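Local coordinates for protein FAD synthetase (Saccharomyces cerevisiae, PDB 2WSI) that transfers the AMP moiety of ATP to flavin mononucleotide, forming the coenzyme flavin adenine dinucleotide and releasing diphosphate, at residues Ile163-Thr168 and Arg190-Leu195; His196-Asn201 and Val294-Glu299; Phe113-Asn118 and Asn268-Ser273. One frame throughout, in Å; residues are numbered along the deposited sequence.

Interaction 1: residues Ile163-Thr168 and Arg190-Leu195; sequences IGIRHT and RLQPLL. With FAD (flavin-adenine dinucleotide), chain C.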
loop_
_atom_site.group_PDB
_atom_site.type_symbol
_atom_site.label_atom_id
_atom_site.label_comp_id
_atom_site.label_asym_id
_atom_site.label_seq_id
_atom_site.Cartn_x
_atom_site.Cartn_y
_atom_site.Cartn_z
ATOM N N ILE A 163 5.190 7.880 0.553
ATOM C CA ILE A 163 3.764 8.095 0.825
ATOM C C ILE A 163 2.984 7.435 -0.310
ATOM O O ILE A 163 3.253 7.737 -1.472
ATOM C CB ILE A 163 3.442 9.591 0.757
ATOM C CG1 ILE A 163 4.307 10.347 1.780
ATOM C CG2 ILE A 163 1.951 9.841 0.951
ATOM C CD1 ILE A 163 4.235 11.886 1.634
ATOM N N GLY A 164 2.034 6.556 0.020
ATOM C CA GLY A 164 1.321 5.790 -0.998
ATOM C C GLY A 164 0.103 6.528 -1.565
ATOM O O GLY A 164 -0.889 5.909 -1.944
ATOM N N ILE A 165 0.193 7.844 -1.637
ATOM C CA ILE A 165 -0.918 8.670 -2.096
ATOM C C ILE A 165 -1.147 8.463 -3.598
ATOM O O ILE A 165 -0.227 8.236 -4.343
ATOM C CB ILE A 165 -0.627 10.152 -1.796
ATOM C CG1 ILE A 165 -1.850 11.044 -2.062
ATOM C CG2 ILE A 165 0.585 10.607 -2.577
ATOM C CD1 ILE A 165 -1.760 12.414 -1.330
ATOM N N ARG A 166 -2.395 8.495 -4.037
ATOM C CA ARG A 166 -2.620 8.655 -5.469
ATOM C C ARG A 166 -3.935 9.383 -5.715
ATOM O O ARG A 166 -4.540 9.871 -4.790
ATOM C CB ARG A 166 -2.528 7.335 -6.252
ATOM C CG ARG A 166 -3.111 6.139 -5.586
ATOM C CD ARG A 166 -3.745 5.156 -6.566
ATOM N NE ARG A 166 -4.651 4.428 -5.748
ATOM C CZ ARG A 166 -5.967 4.327 -5.873
ATOM N NH1 ARG A 166 -6.685 4.754 -6.918
ATOM N NH2 ARG A 166 -6.547 3.686 -4.913
ATOM N N HIS A 167 -4.333 9.513 -6.975
ATOM C CA HIS A 167 -5.572 10.220 -7.284
ATOM C C HIS A 167 -6.764 9.303 -7.052
ATOM O O HIS A 167 -6.891 8.246 -7.681
ATOM C CB HIS A 167 -5.543 10.740 -8.722
ATOM C CG HIS A 167 -4.429 11.704 -8.980
ATOM N ND1 HIS A 167 -4.342 12.921 -8.337
ATOM C CD2 HIS A 167 -3.345 11.625 -9.787
ATOM C CE1 HIS A 167 -3.257 13.555 -8.744
ATOM N NE2 HIS A 167 -2.639 12.794 -9.631
ATOM N N THR A 168 -7.616 9.693 -6.118
ATOM C CA THR A 168 -8.784 8.889 -5.793
ATOM C C THR A 168 -10.061 9.708 -5.845
ATOM O O THR A 168 -11.097 9.275 -5.351
ATOM C CB THR A 168 -8.627 8.208 -4.423
ATOM O OG1 THR A 168 -8.611 9.198 -3.383
ATOM C CG2 THR A 168 -7.341 7.432 -4.401
ATOM N N ARG A 190 8.603 14.770 0.123
ATOM C CA ARG A 190 7.575 13.765 -0.127
ATOM C C ARG A 190 7.972 12.932 -1.350
ATOM O O ARG A 190 8.305 13.478 -2.414
ATOM C CB ARG A 190 6.214 14.432 -0.366
ATOM C CG ARG A 190 5.727 15.242 0.806
ATOM C CD ARG A 190 4.314 15.812 0.530
ATOM N NE ARG A 190 4.392 17.065 -0.213
ATOM C CZ ARG A 190 3.336 17.764 -0.621
ATOM N NH1 ARG A 190 2.112 17.330 -0.351
ATOM N NH2 ARG A 190 3.506 18.909 -1.280
ATOM N N LEU A 191 7.944 11.616 -1.169
ATOM C CA LEU A 191 8.235 10.661 -2.223
ATOM C C LEU A 191 6.915 9.935 -2.507
ATOM O O LEU A 191 6.425 9.181 -1.664
ATOM C CB LEU A 191 9.297 9.644 -1.759
ATOM C CG LEU A 191 10.617 10.247 -1.266
ATOM C CD1 LEU A 191 11.601 9.119 -0.865
ATOM C CD2 LEU A 191 11.241 11.180 -2.352
ATOM N N GLN A 192 6.373 10.151 -3.700
ATOM C CA GLN A 192 4.989 9.786 -4.024
ATOM C C GLN A 192 4.987 9.056 -5.377
ATOM O O GLN A 192 4.438 9.550 -6.369
ATOM C CB GLN A 192 4.140 11.082 -4.086
ATOM C CG GLN A 192 4.062 11.765 -2.722
ATOM C CD GLN A 192 3.399 13.137 -2.726
ATOM O OE1 GLN A 192 3.623 13.976 -3.618
ATOM N NE2 GLN A 192 2.646 13.399 -1.693
ATOM N N PRO A 193 5.627 7.879 -5.429
ATOM C CA PRO A 193 5.805 7.196 -6.712
ATOM C C PRO A 193 4.598 6.368 -7.160
ATOM O O PRO A 193 4.682 5.775 -8.231
ATOM C CB PRO A 193 7.002 6.262 -6.464
ATOM C CG PRO A 193 7.229 6.259 -4.934
ATOM C CD PRO A 193 6.194 7.122 -4.300
ATOM N N LEU A 194 3.528 6.319 -6.369
ATOM C CA LEU A 194 2.303 5.607 -6.744
ATOM C C LEU A 194 1.267 6.534 -7.380
ATOM O O LEU A 194 0.123 6.140 -7.620
ATOM C CB LEU A 194 1.681 4.938 -5.495
ATOM C CG LEU A 194 0.966 3.614 -5.779
ATOM C CD1 LEU A 194 1.952 2.557 -6.182
ATOM C CD2 LEU A 194 0.144 3.120 -4.570
ATOM N N LEU A 195 1.640 7.782 -7.628
ATOM C CA LEU A 195 0.641 8.785 -7.960
ATOM C C LEU A 195 -0.209 8.473 -9.199
ATOM O O LEU A 195 -1.347 8.906 -9.270
ATOM C CB LEU A 195 1.287 10.153 -8.177
ATOM C CG LEU A 195 1.608 10.934 -6.908
ATOM C CD1 LEU A 195 2.299 12.242 -7.298
ATOM C CD2 LEU A 195 0.325 11.189 -6.067
HETATM P PA FAD C . -4.476 8.940 3.019
HETATM O O1A FAD C . -5.635 8.139 3.547
HETATM O O2A FAD C . -4.126 10.066 3.953
HETATM O O5B FAD C . -3.182 8.035 2.651
HETATM C C5B FAD C . -2.186 8.592 1.813
HETATM C C4B FAD C . -0.826 8.016 2.224
HETATM O O4B FAD C . -0.381 8.652 3.393
HETATM C C3B FAD C . -0.916 6.540 2.560
HETATM O O3B FAD C . -0.721 5.736 1.424
HETATM C C2B FAD C . 0.211 6.380 3.564
HETATM O O2B FAD C . 1.444 6.206 2.900
HETATM C C1B FAD C . 0.209 7.711 4.270
HETATM N N9A FAD C . -0.627 7.595 5.475
HETATM C C8A FAD C . -1.953 7.912 5.628
HETATM N N7A FAD C . -2.317 7.666 6.916
HETATM C C5A FAD C . -1.229 7.173 7.564
HETATM C C6A FAD C . -1.023 6.746 8.860
HETATM N N6A FAD C . -1.995 6.769 9.790
HETATM N N1A FAD C . 0.227 6.326 9.210
HETATM C C2A FAD C . 1.274 6.304 8.312
HETATM N N3A FAD C . 1.054 6.693 7.011
HETATM C C4A FAD C . -0.172 7.147 6.670
HETATM N N1 FAD C . -0.760 17.618 2.616
HETATM C C2 FAD C . -0.455 18.897 2.229
HETATM O O2 FAD C . -1.347 19.662 1.859
HETATM N N3 FAD C . 0.847 19.333 2.256
HETATM C C4 FAD C . 1.858 18.497 2.676
HETATM O O4 FAD C . 3.007 18.952 2.665
HETATM C C4X FAD C . 1.554 17.192 3.074
HETATM N N5 FAD C . 2.542 16.309 3.502
HETATM C C5X FAD C . 2.222 15.021 3.882
HETATM C C6 FAD C . 3.205 14.129 4.313
HETATM C C7 FAD C . 2.847 12.841 4.721
HETATM C C7M FAD C . 3.879 11.861 5.202
HETATM C C8 FAD C . 1.516 12.450 4.676
HETATM C C8M FAD C . 1.118 11.063 5.085
HETATM C C9 FAD C . 0.547 13.334 4.238
HETATM C C9A FAD C . 0.887 14.616 3.853
HETATM N N10 FAD C . -0.104 15.482 3.437
HETATM C C10 FAD C . 0.233 16.756 3.027
HETATM C "C1'" FAD C . -1.532 15.012 3.381
HETATM C "C2'" FAD C . -1.833 14.366 2.011
HETATM O "O2'" FAD C . -1.464 15.172 0.917
HETATM C "C3'" FAD C . -3.298 13.970 1.849
HETATM O "O3'" FAD C . -4.079 15.131 1.700
HETATM C "C4'" FAD C . -3.778 13.173 3.047
HETATM O "O4'" FAD C . -2.852 12.151 3.353
HETATM C "C5'" FAD C . -5.129 12.521 2.749
HETATM O "O5'" FAD C . -5.104 11.979 1.442
HETATM P P FAD C . -5.779 10.550 1.127
HETATM O O1P FAD C . -7.035 10.395 1.951
HETATM O O2P FAD C . -5.963 10.380 -0.364
HETATM O O3P FAD C . -4.741 9.406 1.524
HETATM O O HOH W 1 2.510 7.927 -4.082
HETATM O O HOH W 2 -3.809 8.035 -9.417
#

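Interaction 2: residues His196-Asn201 and Val294-Glu299; sequences HWDLTN and VDDTLE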
loop_
_atom_site.group_PDB
_atom_site.type_symbol
_atom_site.label_atom_id
_atom_site.label_comp_id
_atom_site.label_asym_id
_atom_site.label_seq_id
_atom_site.Cartn_x
_atom_site.Cartn_y
_atom_site.Cartn_z
ATOM N N HIS A 196 0.336 7.750 -10.168
ATOM C CA HIS A 196 -0.415 7.487 -11.412
ATOM C C HIS A 196 -1.163 6.148 -11.407
ATOM O O HIS A 196 -1.741 5.744 -12.419
ATOM C CB HIS A 196 0.532 7.562 -12.611
ATOM C CG HIS A 196 1.315 8.835 -12.662
ATOM N ND1 HIS A 196 0.710 10.073 -12.693
ATOM C CD2 HIS A 196 2.650 9.067 -12.610
ATOM C CE1 HIS A 196 1.638 11.016 -12.691
ATOM N NE2 HIS A 196 2.821 10.430 -12.661
ATOM N N TRP A 197 -1.183 5.459 -10.267
ATOM C CA TRP A 197 -1.934 4.211 -10.180
ATOM C C TRP A 197 -3.437 4.452 -10.083
ATOM O O TRP A 197 -3.909 5.293 -9.302
ATOM C CB TRP A 197 -1.450 3.403 -8.947
ATOM C CG TRP A 197 -0.204 2.686 -9.247
ATOM C CD1 TRP A 197 1.015 3.236 -9.557
ATOM C CD2 TRP A 197 -0.015 1.270 -9.238
ATOM N NE1 TRP A 197 1.949 2.233 -9.751
ATOM C CE2 TRP A 197 1.336 1.023 -9.553
ATOM C CE3 TRP A 197 -0.861 0.178 -8.968
ATOM C CZ2 TRP A 197 1.847 -0.253 -9.650
ATOM C CZ3 TRP A 197 -0.353 -1.075 -9.049
ATOM C CH2 TRP A 197 0.999 -1.292 -9.376
ATOM N N ASP A 198 -4.221 3.701 -10.837
ATOM C CA ASP A 198 -5.658 3.765 -10.614
ATOM C C ASP A 198 -6.153 2.539 -9.874
ATOM O O ASP A 198 -5.383 1.605 -9.568
ATOM C CB ASP A 198 -6.442 4.010 -11.918
ATOM C CG ASP A 198 -6.353 2.861 -12.899
ATOM O OD1 ASP A 198 -6.213 1.678 -12.491
ATOM O OD2 ASP A 198 -6.433 3.156 -14.115
ATOM N N LEU A 199 -7.440 2.559 -9.540
ATOM C CA LEU A 199 -7.996 1.559 -8.633
ATOM C C LEU A 199 -7.878 0.157 -9.237
ATOM O O LEU A 199 -7.579 -0.815 -8.546
ATOM C CB LEU A 199 -9.444 1.910 -8.308
ATOM C CG LEU A 199 -10.163 0.960 -7.353
ATOM C CD1 LEU A 199 -9.340 0.757 -6.061
ATOM C CD2 LEU A 199 -11.576 1.527 -7.045
ATOM N N THR A 200 -8.083 0.042 -10.540
ATOM C CA THR A 200 -7.973 -1.277 -11.162
ATOM C C THR A 200 -6.533 -1.811 -11.100
ATOM O O THR A 200 -6.329 -3.019 -10.967
ATOM C CB THR A 200 -8.458 -1.271 -12.656
ATOM O OG1 THR A 200 -7.662 -0.362 -13.412
ATOM C CG2 THR A 200 -9.901 -0.818 -12.743
ATOM N N ASN A 201 -5.548 -0.927 -11.235
ATOM C CA ASN A 201 -4.153 -1.354 -11.155
ATOM C C ASN A 201 -3.873 -1.869 -9.741
ATOM O O ASN A 201 -3.196 -2.874 -9.571
ATOM C CB ASN A 201 -3.194 -0.211 -11.414
ATOM C CG ASN A 201 -3.333 0.407 -12.807
ATOM O OD1 ASN A 201 -3.434 -0.260 -13.851
ATOM N ND2 ASN A 201 -3.297 1.704 -12.817
ATOM N N VAL A 294 -14.333 -0.951 -9.236
ATOM C CA VAL A 294 -13.256 -0.491 -10.127
ATOM C C VAL A 294 -13.412 0.965 -10.521
ATOM O O VAL A 294 -12.527 1.534 -11.146
ATOM C CB VAL A 294 -13.116 -1.325 -11.417
ATOM C CG1 VAL A 294 -12.515 -2.690 -11.096
ATOM C CG2 VAL A 294 -14.450 -1.449 -12.187
ATOM N N ASP A 295 -14.539 1.562 -10.145
ATOM C CA ASP A 295 -14.860 2.919 -10.573
ATOM C C ASP A 295 -14.186 3.864 -9.611
ATOM O O ASP A 295 -14.613 3.998 -8.456
ATOM C CB ASP A 295 -16.385 3.107 -10.595
ATOM C CG ASP A 295 -16.790 4.517 -10.956
ATOM O OD1 ASP A 295 -15.876 5.329 -11.199
ATOM O OD2 ASP A 295 -18.013 4.815 -10.982
ATOM N N ASP A 296 -13.103 4.497 -10.058
ATOM C CA ASP A 296 -12.286 5.313 -9.154
ATOM C C ASP A 296 -13.107 6.428 -8.532
ATOM O O ASP A 296 -12.781 6.907 -7.456
ATOM C CB ASP A 296 -11.087 5.950 -9.884
ATOM C CG ASP A 296 -10.051 4.928 -10.334
ATOM O OD1 ASP A 296 -8.948 4.903 -9.747
ATOM O OD2 ASP A 296 -10.339 4.156 -11.272
ATOM N N THR A 297 -14.152 6.871 -9.230
ATOM C CA THR A 297 -14.915 8.022 -8.750
ATOM C C THR A 297 -15.616 7.648 -7.450
ATOM O O THR A 297 -15.947 8.506 -6.636
ATOM C CB THR A 297 -15.994 8.528 -9.774
ATOM O OG1 THR A 297 -17.250 7.927 -9.473
ATOM C CG2 THR A 297 -15.642 8.197 -11.228
ATOM N N LEU A 298 -15.836 6.355 -7.257
ATOM C CA LEU A 298 -16.658 5.885 -6.154
ATOM C C LEU A 298 -15.835 5.306 -4.992
ATOM O O LEU A 298 -16.402 4.807 -4.022
ATOM C CB LEU A 298 -17.618 4.812 -6.662
ATOM C CG LEU A 298 -18.662 5.299 -7.685
ATOM C CD1 LEU A 298 -19.614 4.163 -8.071
ATOM C CD2 LEU A 298 -19.421 6.469 -7.109
ATOM N N GLU A 299 -14.513 5.400 -5.098
ATOM C CA GLU A 299 -13.600 4.746 -4.159
ATOM C C GLU A 299 -13.805 5.212 -2.722
ATOM O O GLU A 299 -13.727 4.424 -1.774
ATOM C CB GLU A 299 -12.143 4.984 -4.592
ATOM C CG GLU A 299 -11.097 4.290 -3.720
ATOM C CD GLU A 299 -9.694 4.221 -4.383
ATOM O OE1 GLU A 299 -9.580 4.543 -5.572
ATOM O OE2 GLU A 299 -8.720 3.820 -3.709
#

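Interaction 3: residues Phe113-Asn118 and Asn268-Ser273; sequences FPTLEN and NTSPIS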
loop_
_atom_site.group_PDB
_atom_site.type_symbol
_atom_site.label_atom_id
_atom_site.label_comp_id
_atom_site.label_asym_id
_atom_site.label_seq_id
_atom_site.Cartn_x
_atom_site.Cartn_y
_atom_site.Cartn_z
ATOM N N PHE A 113 -9.012 1.400 13.294
ATOM C CA PHE A 113 -9.623 0.065 13.447
ATOM C C PHE A 113 -8.626 -0.906 14.039
ATOM O O PHE A 113 -7.526 -0.998 13.542
ATOM C CB PHE A 113 -10.025 -0.533 12.104
ATOM C CG PHE A 113 -11.217 0.113 11.477
ATOM C CD1 PHE A 113 -12.500 -0.290 11.840
ATOM C CD2 PHE A 113 -11.057 1.084 10.490
ATOM C CE1 PHE A 113 -13.622 0.295 11.264
ATOM C CE2 PHE A 113 -12.175 1.681 9.893
ATOM C CZ PHE A 113 -13.460 1.275 10.279
ATOM N N PRO A 114 -9.030 -1.688 15.055
ATOM C CA PRO A 114 -8.155 -2.748 15.596
ATOM C C PRO A 114 -7.735 -3.776 14.541
ATOM O O PRO A 114 -6.638 -4.300 14.593
ATOM C CB PRO A 114 -9.018 -3.433 16.657
ATOM C CG PRO A 114 -10.170 -2.514 16.920
ATOM C CD PRO A 114 -10.322 -1.588 15.759
ATOM N N THR A 115 -8.614 -4.072 13.595
ATOM C CA THR A 115 -8.291 -5.016 12.543
ATOM C C THR A 115 -7.078 -4.516 11.750
ATOM O O THR A 115 -6.237 -5.310 11.326
ATOM C CB THR A 115 -9.480 -5.187 11.562
ATOM O OG1 THR A 115 -10.605 -5.769 12.252
ATOM C CG2 THR A 115 -9.071 -6.088 10.399
ATOM N N LEU A 116 -7.026 -3.200 11.537
ATOM C CA LEU A 116 -5.957 -2.567 10.755
ATOM C C LEU A 116 -4.684 -2.507 11.599
ATOM O O LEU A 116 -3.612 -2.802 11.115
ATOM C CB LEU A 116 -6.356 -1.147 10.323
ATOM C CG LEU A 116 -5.291 -0.480 9.448
ATOM C CD1 LEU A 116 -5.303 -1.096 8.060
ATOM C CD2 LEU A 116 -5.451 1.026 9.380
ATOM N N GLU A 117 -4.806 -2.109 12.854
ATOM C CA GLU A 117 -3.646 -2.127 13.756
ATOM C C GLU A 117 -3.001 -3.507 13.768
ATOM O O GLU A 117 -1.775 -3.647 13.669
ATOM C CB GLU A 117 -4.065 -1.755 15.186
ATOM C CG GLU A 117 -4.215 -0.255 15.432
ATOM C CD GLU A 117 -4.997 0.062 16.713
ATOM O OE1 GLU A 117 -5.611 -0.884 17.267
ATOM O OE2 GLU A 117 -5.016 1.250 17.153
ATOM N N ASN A 118 -3.821 -4.537 13.870
ATOM C CA ASN A 118 -3.296 -5.903 13.903
ATOM C C ASN A 118 -2.590 -6.272 12.592
ATOM O O ASN A 118 -1.540 -6.904 12.596
ATOM C CB ASN A 118 -4.402 -6.913 14.208
ATOM C CG ASN A 118 -4.822 -6.899 15.673
ATOM O OD1 ASN A 118 -4.055 -6.507 16.543
ATOM N ND2 ASN A 118 -6.046 -7.312 15.941
ATOM N N ASN A 268 -6.310 -14.051 0.176
ATOM C CA ASN A 268 -5.588 -13.977 1.416
ATOM C C ASN A 268 -5.955 -12.760 2.276
ATOM O O ASN A 268 -5.173 -11.832 2.377
ATOM C CB ASN A 268 -4.095 -13.938 1.072
ATOM C CG ASN A 268 -3.224 -14.200 2.269
ATOM O OD1 ASN A 268 -3.726 -14.474 3.357
ATOM N ND2 ASN A 268 -1.911 -14.124 2.079
ATOM N N THR A 269 -7.129 -12.762 2.909
ATOM C CA THR A 269 -7.520 -11.645 3.773
ATOM C C THR A 269 -7.120 -11.864 5.231
ATOM O O THR A 269 -7.225 -12.967 5.738
ATOM C CB THR A 269 -9.035 -11.389 3.727
ATOM O OG1 THR A 269 -9.734 -12.634 3.847
ATOM C CG2 THR A 269 -9.413 -10.698 2.411
ATOM N N SER A 270 -6.695 -10.797 5.902
ATOM C CA SER A 270 -6.292 -10.877 7.307
ATOM C C SER A 270 -7.526 -10.989 8.198
ATOM O O SER A 270 -8.618 -10.599 7.801
ATOM C CB SER A 270 -5.443 -9.656 7.708
ATOM O OG SER A 270 -6.249 -8.476 7.895
ATOM N N PRO A 271 -7.342 -11.498 9.421
ATOM C CA PRO A 271 -8.462 -11.723 10.357
ATOM C C PRO A 271 -9.116 -10.430 10.873
ATOM O O PRO A 271 -8.430 -9.470 11.184
ATOM C CB PRO A 271 -7.807 -12.488 11.533
ATOM C CG PRO A 271 -6.508 -12.993 11.041
ATOM C CD PRO A 271 -6.098 -12.189 9.824
ATOM N N ILE A 272 -10.439 -10.418 10.963
ATOM C CA ILE A 272 -11.177 -9.301 11.544
ATOM C C ILE A 272 -11.172 -9.418 13.060
ATOM O O ILE A 272 -11.463 -10.477 13.597
ATOM C CB ILE A 272 -12.667 -9.326 11.140
ATOM C CG1 ILE A 272 -12.830 -9.486 9.628
ATOM C CG2 ILE A 272 -13.361 -8.043 11.605
ATOM C CD1 ILE A 272 -12.041 -8.494 8.835
ATOM N N SER A 273 -10.859 -8.336 13.750
ATOM C CA SER A 273 -10.785 -8.383 15.210
ATOM C C SER A 273 -12.213 -8.564 15.730
ATOM O O SER A 273 -13.170 -8.133 15.067
ATOM C CB SER A 273 -10.173 -7.094 15.746
ATOM O OG SER A 273 -10.279 -7.031 17.159
HETATM O O HOH W 3 -6.094 -7.996 10.590
HETATM O O HOH W 4 -7.504 -8.766 13.728
HETATM O O HOH W 5 -7.808 -7.652 18.421
#

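Interaction 1: residues Ile163-Thr168 and Arg190-Leu195
The carbonyl oxygens of I163 and I165 and the amide of L194 all grip one water, which donates to both oxygens and accepts from L194 N, 3.0 Å away. It bridges two chain segments that leave neighbouring parallel strands, 160-162 and 189-191, in the PAPS reductase-type nucleotide-binding fold and line the FAD pocket. The strands' pairing ends in a direct bond, I163 N to L191 O at 2.9 Å. Beyond it Q192-L195 form a type I turn, and the water takes over from backbone pairing. Side chains pack alongside: I165 CG2 lies against L195 CD2 at 3.5 Å, the two running side by side. With CG1 of I165 anti to the backbone N (chi1 -171°), CD1 is left to meet the ribityl chain of FAD, and I163 CD1 packs on the dimethylbenzene end of the flavin, 3.5 Å from its C7. R190 bends at chi3 (-85°), laying one guanidinium face over flavin O4 while its NH2 is held by the carbonyl of R180. G164, having no side chain to collide with ribose O3B, donates its N-H almost straight (177°) to FAD O2B at 3.0 Å.

Interaction 2: residues His196-Asn201 and Val294-Glu299
A helix N-terminus meets a short 3-10 turn here, on the edge of the FAD-binding site: D198 caps helix 199-209, and the loop 294-299 leads directly into the FAD-binding residue R300. Two aspartates share the work at the helix start. D198 OD1 accepts from N201 N at 3.0 Å, the capping bond, and also from the hydroxyl of T200, which reaches it from above the carboxylate plane at 2.7 Å. The turn supplies the second: D296 OD1 takes the N-H of L199 at 2.8 Å, on its syn side and 24° out of the carboxylate plane. An apolar contact, T200 CG2 on V294 CB at 3.5 Å, lies beside these bonds. L199, its CG anti to the backbone N (chi1 -179°), packs its methyls on the carboxylate of E299, with CD1 3.8 Å from OE1. The extended chain of E299 carries OE2 past L199 to salt bridges with R166 and K64. The helix start probably favours the charged forms of D198 and D296, helped at D296 by a long, weak ion pair with R166; repulsion between their OD2 atoms, 4.9 Å apart, would partly oppose this.

Interaction 3: residues Phe113-Asn118 and Asn268-Ser273
The first turn of helix 114-126 docks on the loop that leads into helix 274-279, so that two helix starts lie side by side at the protein surface. A direct link is made by T115, whose hydroxyl oxygen accepts from the backbone N-H of S273, the residue at the N-cap position of the second helix. The bond from S273 N to T115 OG1 is 3.0 Å long and nearly straight, with an angle of 171° at the hydrogen. Placing OG1 beside its own backbone N (chi1 -64°) turns the threonine's hydroxyl to the loop and lets CG2 lie against the carbonyl of P271, 3.5 Å from its O. The same OG1 is hydrogen-bonded to D276 of the following helix, so this buried oxygen has two partners. Beside it I272 CG2 packs on OG1 at 3.6 Å. Waters add bridges between the segments. One molecule donates to T115 O and to P271 O, 2.8 Å from the latter, and accepts from S270 OG, which is also bonded to the amide of G215. Two further waters accept from N118 ND2; one donates to P271 O, and the other lies 2.8 Å from S273 OG. Away from the annotated FAD-binding residues, this is plain packing of the C-terminal part on the nucleotide-binding domain: two helix N-termini joined through a first-turn threonine and an N-cap serine.

In the fold
From the N terminus, the first segment met is 113-118, at the start of the helix after strand 102-106; its partner, 268-273, comes 150 residues later, so interaction 3 closes the longest loop. Within that span interaction 1 forms and completes, joining the ends of strands 160-162 and 189-191. Interaction 2 opens directly afterwards, where strand 189-191 runs on to helix 199-209, and closes only at 294-299, beyond the end of interaction 3, so the two loops cross. The C-terminal region is thus fastened to the nucleotide-binding core at two contacts whose centres lie about 23 Å apart. Interactions 1 and 2 also touch, through R166, which reaches from the first into the second, whereas interaction 3 stands on the opposite side of the chain's centre from interaction 1.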